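Tryptophanyl-tRNA synthetase (Cryptosporidium parvum Iowa II, PDB 3HV0) probably catalyses the ATP-dependent joining of L-tryptophan to tRNA(Trp), the construct here carrying the class I catalytic core of the longer enzyme. Local coordinates at residues S87-V90 and G91-V94; F96-T99 and K100-Q103; Y165-I168 and L169-E172. All blocks are in the same frame, centred on the assembly; numbering follows the deposited sequence.

Contact 1 of 3, residues S87-V90 and G91-V94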
loop_
_atom_site.group_PDB
_atom_site.type_symbol
_atom_site.label_atom_id
_atom_site.label_comp_id
_atom_site.label_asym_id
_atom_site.label_seq_id
_atom_site.Cartn_x
_atom_site.Cartn_y
_atom_site.Cartn_z
ATOM N N SER A 87 15.846 -12.438 16.385
ATOM C CA SER A 87 16.147 -11.704 17.610
ATOM C C SER A 87 16.780 -10.335 17.339
ATOM O O SER A 87 17.451 -10.117 16.342
ATOM C CB SER A 87 17.063 -12.534 18.499
ATOM O OG SER A 87 17.169 -11.924 19.773
ATOM N N LEU A 88 16.539 -9.399 18.239
ATOM C CA LEU A 88 17.127 -8.066 18.138
ATOM C C LEU A 88 18.595 -8.115 18.548
ATOM O O LEU A 88 18.948 -8.842 19.482
ATOM C CB LEU A 88 16.366 -7.074 19.023
ATOM C CG LEU A 88 15.212 -6.323 18.319
ATOM C CD1 LEU A 88 14.237 -7.264 17.592
ATOM C CD2 LEU A 88 14.471 -5.429 19.309
ATOM N N HIS A 89 19.447 -7.356 17.844
ATOM C CA HIS A 89 20.836 -7.144 18.301
ATOM C C HIS A 89 20.759 -6.264 19.540
ATOM O O HIS A 89 19.746 -5.596 19.784
ATOM C CB HIS A 89 21.718 -6.441 17.261
ATOM C CG HIS A 89 21.724 -7.091 15.908
ATOM N ND1 HIS A 89 21.505 -6.386 14.743
ATOM C CD2 HIS A 89 21.940 -8.373 15.532
ATOM C CE1 HIS A 89 21.581 -7.207 13.706
ATOM N NE2 HIS A 89 21.843 -8.420 14.158
ATOM N N VAL A 90 21.825 -6.244 20.322
ATOM C CA VAL A 90 21.873 -5.361 21.476
ATOM C C VAL A 90 21.935 -3.901 21.014
ATOM O O VAL A 90 21.485 -2.995 21.735
ATOM C CB VAL A 90 23.054 -5.716 22.405
ATOM C CG1 VAL A 90 23.055 -4.850 23.649
ATOM C CG2 VAL A 90 22.966 -7.178 22.815
ATOM N N GLY A 91 22.458 -3.688 19.801
ATOM C CA GLY A 91 22.550 -2.349 19.221
ATOM C C GLY A 91 21.167 -1.776 19.013
ATOM O O GLY A 91 20.932 -0.590 19.228
ATOM N N HIS A 92 20.245 -2.649 18.612
ATOM C CA HIS A 92 18.849 -2.277 18.380
ATOM C C HIS A 92 18.098 -1.929 19.630
ATOM O O HIS A 92 17.022 -1.388 19.539
ATOM C CB HIS A 92 18.104 -3.398 17.662
ATOM C CG HIS A 92 18.494 -3.555 16.227
ATOM N ND1 HIS A 92 18.971 -4.741 15.704
ATOM C CD2 HIS A 92 18.481 -2.669 15.204
ATOM C CE1 HIS A 92 19.230 -4.576 14.416
ATOM N NE2 HIS A 92 18.949 -3.326 14.091
ATOM N N LEU A 93 18.640 -2.249 20.793
ATOM C CA LEU A 93 18.008 -1.852 22.051
ATOM C C LEU A 93 18.298 -0.403 22.425
ATOM O O LEU A 93 17.697 0.127 23.357
ATOM C CB LEU A 93 18.486 -2.753 23.190
ATOM C CG LEU A 93 17.931 -4.174 23.278
ATOM C CD1 LEU A 93 18.624 -4.857 24.457
ATOM C CD2 LEU A 93 16.414 -4.177 23.465
ATOM N N VAL A 94 19.244 0.223 21.733
ATOM C CA VAL A 94 19.619 1.600 22.029
ATOM C C VAL A 94 18.430 2.563 21.813
ATOM O O VAL A 94 18.058 3.304 22.728
ATOM C CB VAL A 94 20.905 2.025 21.269
ATOM C CG1 VAL A 94 21.075 3.564 21.245
ATOM C CG2 VAL A 94 22.131 1.335 21.895
#
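Val90 O takes the backbone N-H of Leu93 at 3.1 Å, the N-H...O angle being 146°, and so closes the type I beta turn that runs from Val90 to Leu93. Starting one residue earlier, two weak bonds join His89 and His92: His92 N reaches His89 O at 3.2 Å, and the N-H of His89 comes to the edge of the His92 ring, in its plane, 3.4 Å from ND1. The sequence His89-Val90-Gly91-His92 is the HIGH-type signature of class I aminoacyl-tRNA synthetases, placed where the family has it, between strand 76-81 and helix 93-106 of the nucleotide-binding fold. Its two imidazoles lie side by side and point the same way, rim to rim, their planes only 18° apart and their centroids separated by 4.7 Å. Both rings swing back beside their own backbone N (chi1 -53° for His89, with His92 similar), which brings them together on one side of the turn. Leu88 CG meets His92 CB at 4.2 Å, the two side chains crossing at about a right angle. The His92 side chain is about 6 Å from the bound tryptophan, while His89 also meets the ring of Phe277.

Contact 2 of 3, residues F96-T99 and K100-Q103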
loop_
_atom_site.group_PDB
_atom_site.type_symbol
_atom_site.label_atom_id
_atom_site.label_comp_id
_atom_site.label_asym_id
_atom_site.label_seq_id
_atom_site.Cartn_x
_atom_site.Cartn_y
_atom_site.Cartn_z
ATOM N N PHE A 96 15.232 1.703 21.625
ATOM C CA PHE A 96 14.108 1.205 22.428
ATOM C C PHE A 96 14.248 1.521 23.929
ATOM O O PHE A 96 13.295 2.001 24.552
ATOM C CB PHE A 96 13.865 -0.289 22.181
ATOM C CG PHE A 96 13.144 -0.562 20.887
ATOM C CD1 PHE A 96 11.790 -0.351 20.782
ATOM C CD2 PHE A 96 13.835 -0.961 19.762
ATOM C CE1 PHE A 96 11.134 -0.549 19.594
ATOM C CE2 PHE A 96 13.181 -1.173 18.578
ATOM C CZ PHE A 96 11.833 -0.972 18.490
ATOM N N LEU A 97 15.426 1.263 24.490
ATOM C CA LEU A 97 15.713 1.629 25.877
ATOM C C LEU A 97 15.561 3.138 26.101
ATOM O O LEU A 97 15.053 3.584 27.130
ATOM C CB LEU A 97 17.113 1.167 26.303
ATOM C CG LEU A 97 17.384 -0.337 26.501
ATOM C CD1 LEU A 97 18.773 -0.543 27.133
ATOM C CD2 LEU A 97 16.322 -1.050 27.324
ATOM N N PHE A 98 15.970 3.929 25.118
ATOM C CA PHE A 98 15.838 5.391 25.211
ATOM C C PHE A 98 14.376 5.875 25.176
ATOM O O PHE A 98 13.972 6.738 25.956
ATOM C CB PHE A 98 16.621 6.053 24.095
ATOM C CG PHE A 98 16.735 7.521 24.247
ATOM C CD1 PHE A 98 17.505 8.057 25.266
ATOM C CD2 PHE A 98 16.067 8.372 23.382
ATOM C CE1 PHE A 98 17.618 9.423 25.428
ATOM C CE2 PHE A 98 16.171 9.728 23.509
ATOM C CZ PHE A 98 16.957 10.272 24.539
ATOM N N THR A 99 13.590 5.295 24.283
ATOM C CA THR A 99 12.163 5.570 24.211
ATOM C C THR A 99 11.379 5.210 25.482
ATOM O O THR A 99 10.420 5.888 25.846
ATOM C CB THR A 99 11.545 4.770 23.087
ATOM O OG1 THR A 99 12.247 5.046 21.858
ATOM C CG2 THR A 99 10.044 5.116 22.982
ATOM N N LYS A 100 11.746 4.111 26.132
ATOM C CA LYS A 100 11.105 3.731 27.392
ATOM C C LYS A 100 11.360 4.851 28.397
ATOM O O LYS A 100 10.452 5.297 29.079
ATOM C CB LYS A 100 11.676 2.398 27.910
ATOM C CG LYS A 100 10.829 1.681 28.965
ATOM C CD LYS A 100 11.404 1.853 30.357
ATOM C CE LYS A 100 10.514 1.220 31.468
ATOM N NZ LYS A 100 9.105 1.735 31.449
ATOM N N TYR A 101 12.601 5.317 28.446
ATOM C CA TYR A 101 12.965 6.405 29.338
ATOM C C TYR A 101 12.116 7.647 29.007
ATOM O O TYR A 101 11.611 8.330 29.913
ATOM C CB TYR A 101 14.461 6.730 29.247
ATOM C CG TYR A 101 14.759 8.137 29.654
ATOM C CD1 TYR A 101 14.814 8.493 31.003
ATOM C CD2 TYR A 101 14.943 9.135 28.695
ATOM C CE1 TYR A 101 15.071 9.802 31.391
ATOM C CE2 TYR A 101 15.194 10.450 29.071
ATOM C CZ TYR A 101 15.250 10.774 30.425
ATOM O OH TYR A 101 15.519 12.066 30.798
ATOM N N LEU A 102 11.956 7.928 27.710
ATOM C CA LEU A 102 11.144 9.068 27.308
ATOM C C LEU A 102 9.662 8.863 27.662
ATOM O O LEU A 102 8.953 9.813 27.965
ATOM C CB LEU A 102 11.284 9.330 25.819
ATOM C CG LEU A 102 12.635 9.821 25.298
ATOM C CD1 LEU A 102 12.631 9.704 23.767
ATOM C CD2 LEU A 102 12.930 11.229 25.758
ATOM N N GLN A 103 9.200 7.623 27.601
ATOM C CA GLN A 103 7.827 7.312 27.935
ATOM C C GLN A 103 7.625 7.445 29.434
ATOM O O GLN A 103 6.604 7.918 29.871
ATOM C CB GLN A 103 7.444 5.906 27.467
ATOM C CG GLN A 103 5.942 5.601 27.589
ATOM C CD GLN A 103 5.591 4.163 27.239
ATOM O OE1 GLN A 103 6.168 3.220 27.781
ATOM N NE2 GLN A 103 4.629 3.990 26.346
#
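Phe98 lays the CD2-CE2 side of its ring against Leu102 one helical turn on, CE2 coming within 3.5 Å of Leu102 CD1. The two side chains approach each other obliquely. The torsions make the meeting possible: Phe98 carries CG anti to the backbone N (chi1 -170°), which sends the ring toward the following turn, whereas Leu102 holds CG beside its own N (chi1 -68°) and turns CD1 back. Across the ring, Phe98 CE1 comes within 4.2 Å of Tyr101 CD2, the two aromatic planes inclined by 39°. Tyr101 also sets its ring edge toward Phe98 O, which lies in the plane of that ring, 3.8 Å from CD2. Beneath these side chains the backbone bonds of helix 93-106 run from i+4 to i: Leu102 N to Phe98 O is 2.9 Å, and Gln103 N to Thr99 O is 2.8 Å. The helix is the crossover of the beta-alpha-beta unit linking strands 76-81 and 110-114, and Leu102 rests on Leu77 of the first strand. Phe98 stacks on Phe56 and meets Phe51 edge-to-face, extending the aromatic cluster beyond the helix. Polar ends are paired outside the two segments: Thr99 OG1 bonds to Pro95 O, Lys100 NZ forms a salt bridge with Asp104, and Gln103 NE2 bonds to Thr152 OG1. Side-chain cohesion between the two turns is therefore apolar and aromatic, with direct hydrogen bonding between them confined to the backbone.

Contact 3 of 3, residues Y165-I168 and L169-E172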
loop_
_atom_site.group_PDB
_atom_site.type_symbol
_atom_site.label_atom_id
_atom_site.label_comp_id
_atom_site.label_asym_id
_atom_site.label_seq_id
_atom_site.Cartn_x
_atom_site.Cartn_y
_atom_site.Cartn_z
ATOM N N TYR A 165 -3.203 3.367 5.187
ATOM C CA TYR A 165 -3.311 3.569 3.751
ATOM C C TYR A 165 -3.724 4.999 3.374
ATOM O O TYR A 165 -3.167 5.552 2.433
ATOM C CB TYR A 165 -4.251 2.540 3.114
ATOM C CG TYR A 165 -4.055 2.311 1.616
ATOM C CD1 TYR A 165 -2.820 2.455 1.014
ATOM C CD2 TYR A 165 -5.106 1.886 0.823
ATOM C CE1 TYR A 165 -2.645 2.215 -0.348
ATOM C CE2 TYR A 165 -4.939 1.651 -0.559
ATOM C CZ TYR A 165 -3.699 1.820 -1.127
ATOM O OH TYR A 165 -3.490 1.586 -2.475
ATOM N N PRO A 166 -4.670 5.616 4.102
ATOM C CA PRO A 166 -5.054 6.962 3.660
ATOM C C PRO A 166 -3.910 7.969 3.697
ATOM O O PRO A 166 -3.749 8.740 2.761
ATOM C CB PRO A 166 -6.173 7.352 4.643
ATOM C CG PRO A 166 -6.752 6.069 5.067
ATOM C CD PRO A 166 -5.584 5.116 5.138
ATOM N N ASP A 167 -3.100 7.937 4.746
ATOM C CA ASP A 167 -1.972 8.852 4.849
ATOM C C ASP A 167 -0.838 8.416 3.945
ATOM O O ASP A 167 -0.098 9.246 3.468
ATOM C CB ASP A 167 -1.485 8.953 6.286
ATOM C CG ASP A 167 -2.380 9.821 7.156
ATOM O OD1 ASP A 167 -3.191 10.598 6.604
ATOM O OD2 ASP A 167 -2.253 9.744 8.408
ATOM N N ILE A 168 -0.689 7.119 3.700
ATOM C CA ILE A 168 0.309 6.654 2.728
ATOM C C ILE A 168 0.001 7.284 1.380
ATOM O O ILE A 168 0.868 7.854 0.733
ATOM C CB ILE A 168 0.334 5.117 2.594
ATOM C CG1 ILE A 168 0.871 4.478 3.896
ATOM C CG2 ILE A 168 1.179 4.685 1.363
ATOM C CD1 ILE A 168 0.541 3.011 4.051
ATOM N N LEU A 169 -1.258 7.193 0.978
ATOM C CA LEU A 169 -1.717 7.722 -0.310
ATOM C C LEU A 169 -1.539 9.248 -0.430
ATOM O O LEU A 169 -1.165 9.760 -1.493
ATOM C CB LEU A 169 -3.181 7.320 -0.542
ATOM C CG LEU A 169 -3.424 5.848 -0.902
ATOM C CD1 LEU A 169 -4.909 5.512 -0.833
ATOM C CD2 LEU A 169 -2.854 5.516 -2.299
ATOM N N ARG A 170 -1.815 9.962 0.662
ATOM C CA ARG A 170 -1.669 11.417 0.723
ATOM C C ARG A 170 -0.217 11.880 0.640
ATOM O O ARG A 170 0.089 12.894 0.020
ATOM C CB ARG A 170 -2.277 11.947 2.015
ATOM C CG ARG A 170 -3.777 11.970 2.014
ATOM C CD ARG A 170 -4.318 12.244 3.414
ATOM N NE ARG A 170 -5.782 12.121 3.472
ATOM C CZ ARG A 170 -6.466 11.402 4.368
ATOM N NH1 ARG A 170 -5.855 10.730 5.317
ATOM N NH2 ARG A 170 -7.788 11.362 4.318
ATOM N N ILE A 171 0.679 11.146 1.269
ATOM C CA ILE A 171 2.117 11.400 1.137
ATOM C C ILE A 171 2.605 11.082 -0.285
ATOM O O ILE A 171 3.384 11.816 -0.854
ATOM C CB ILE A 171 2.923 10.545 2.126
ATOM C CG1 ILE A 171 2.612 10.951 3.577
ATOM C CG2 ILE A 171 4.422 10.677 1.842
ATOM C CD1 ILE A 171 2.967 9.883 4.584
ATOM N N GLU A 172 2.135 9.982 -0.854
ATOM C CA GLU A 172 2.607 9.537 -2.169
ATOM C C GLU A 172 2.241 10.499 -3.276
ATOM O O GLU A 172 3.039 10.737 -4.185
ATOM C CB GLU A 172 2.092 8.132 -2.472
ATOM C CG GLU A 172 2.837 7.113 -1.673
ATOM C CD GLU A 172 2.354 5.703 -1.856
ATOM O OE1 GLU A 172 1.319 5.461 -2.520
ATOM O OE2 GLU A 172 3.044 4.816 -1.289
#
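Helix 157-174 lies against the second subunit, and two successive turns of it, 165-168 and 169-172, meet here. Leu169 places CD1 over the centre of the Tyr165 ring in a CH-pi contact, 3.8 Å from the centroid and 6° off the ring normal. Its CG comes equally close to Tyr165 CE1, so the branched end spreads across one face. With CG anti to the backbone N (chi1 -158°), Tyr165 turns its ring toward the next turn, and its hydroxyl goes on to bond Asp117 of the second subunit. Farther round the helix Arg170, extended from CG to NE, doubles back to Asp167: NH1 gives a salt bridge to OD1 at 3.0 Å with an N-H...O angle of 147°. The oxygen lies in the guanidinium plane, but the nitrogen meets the carboxylate from above its plane. NH1 also passes 3.5 Å from Pro166 CB. Asp167 is gripped further by Tyr246 OH at OD1 and by Ser208 and Ser209 at OD2, bonds that probably fix its carboxylate and favour the charged form. Ile168 and Glu172 lie alongside each other, CG2 of the former 3.2 Å from OE2 of the latter. Backbone bonds such as Leu169 N to Tyr165 O, 2.9 Å, resume the pattern broken at Pro166 and Asp167, an arrangement typical of an alpha helix kinked at an internal proline.

In the fold
From the N terminus, strand 76-81 leads into contact 1, whose turn carries the HIGH-type signature into the start of helix 93-106. Contact 2 follows directly on the same helix, its segments adjoining those of contact 1 and the two centres about 14 Å apart; the helix then returns the chain to strand 110-114. Contact 3 comes later, on helix 157-174 after edge strand 152-156, its centre about 30 Å from that of contact 1 and about 28 Å from that of contact 2. All three are local and in series, so none nests within or crosses another. The first two belong to the catalytic core beside the tryptophan site, the third to the dimer interface.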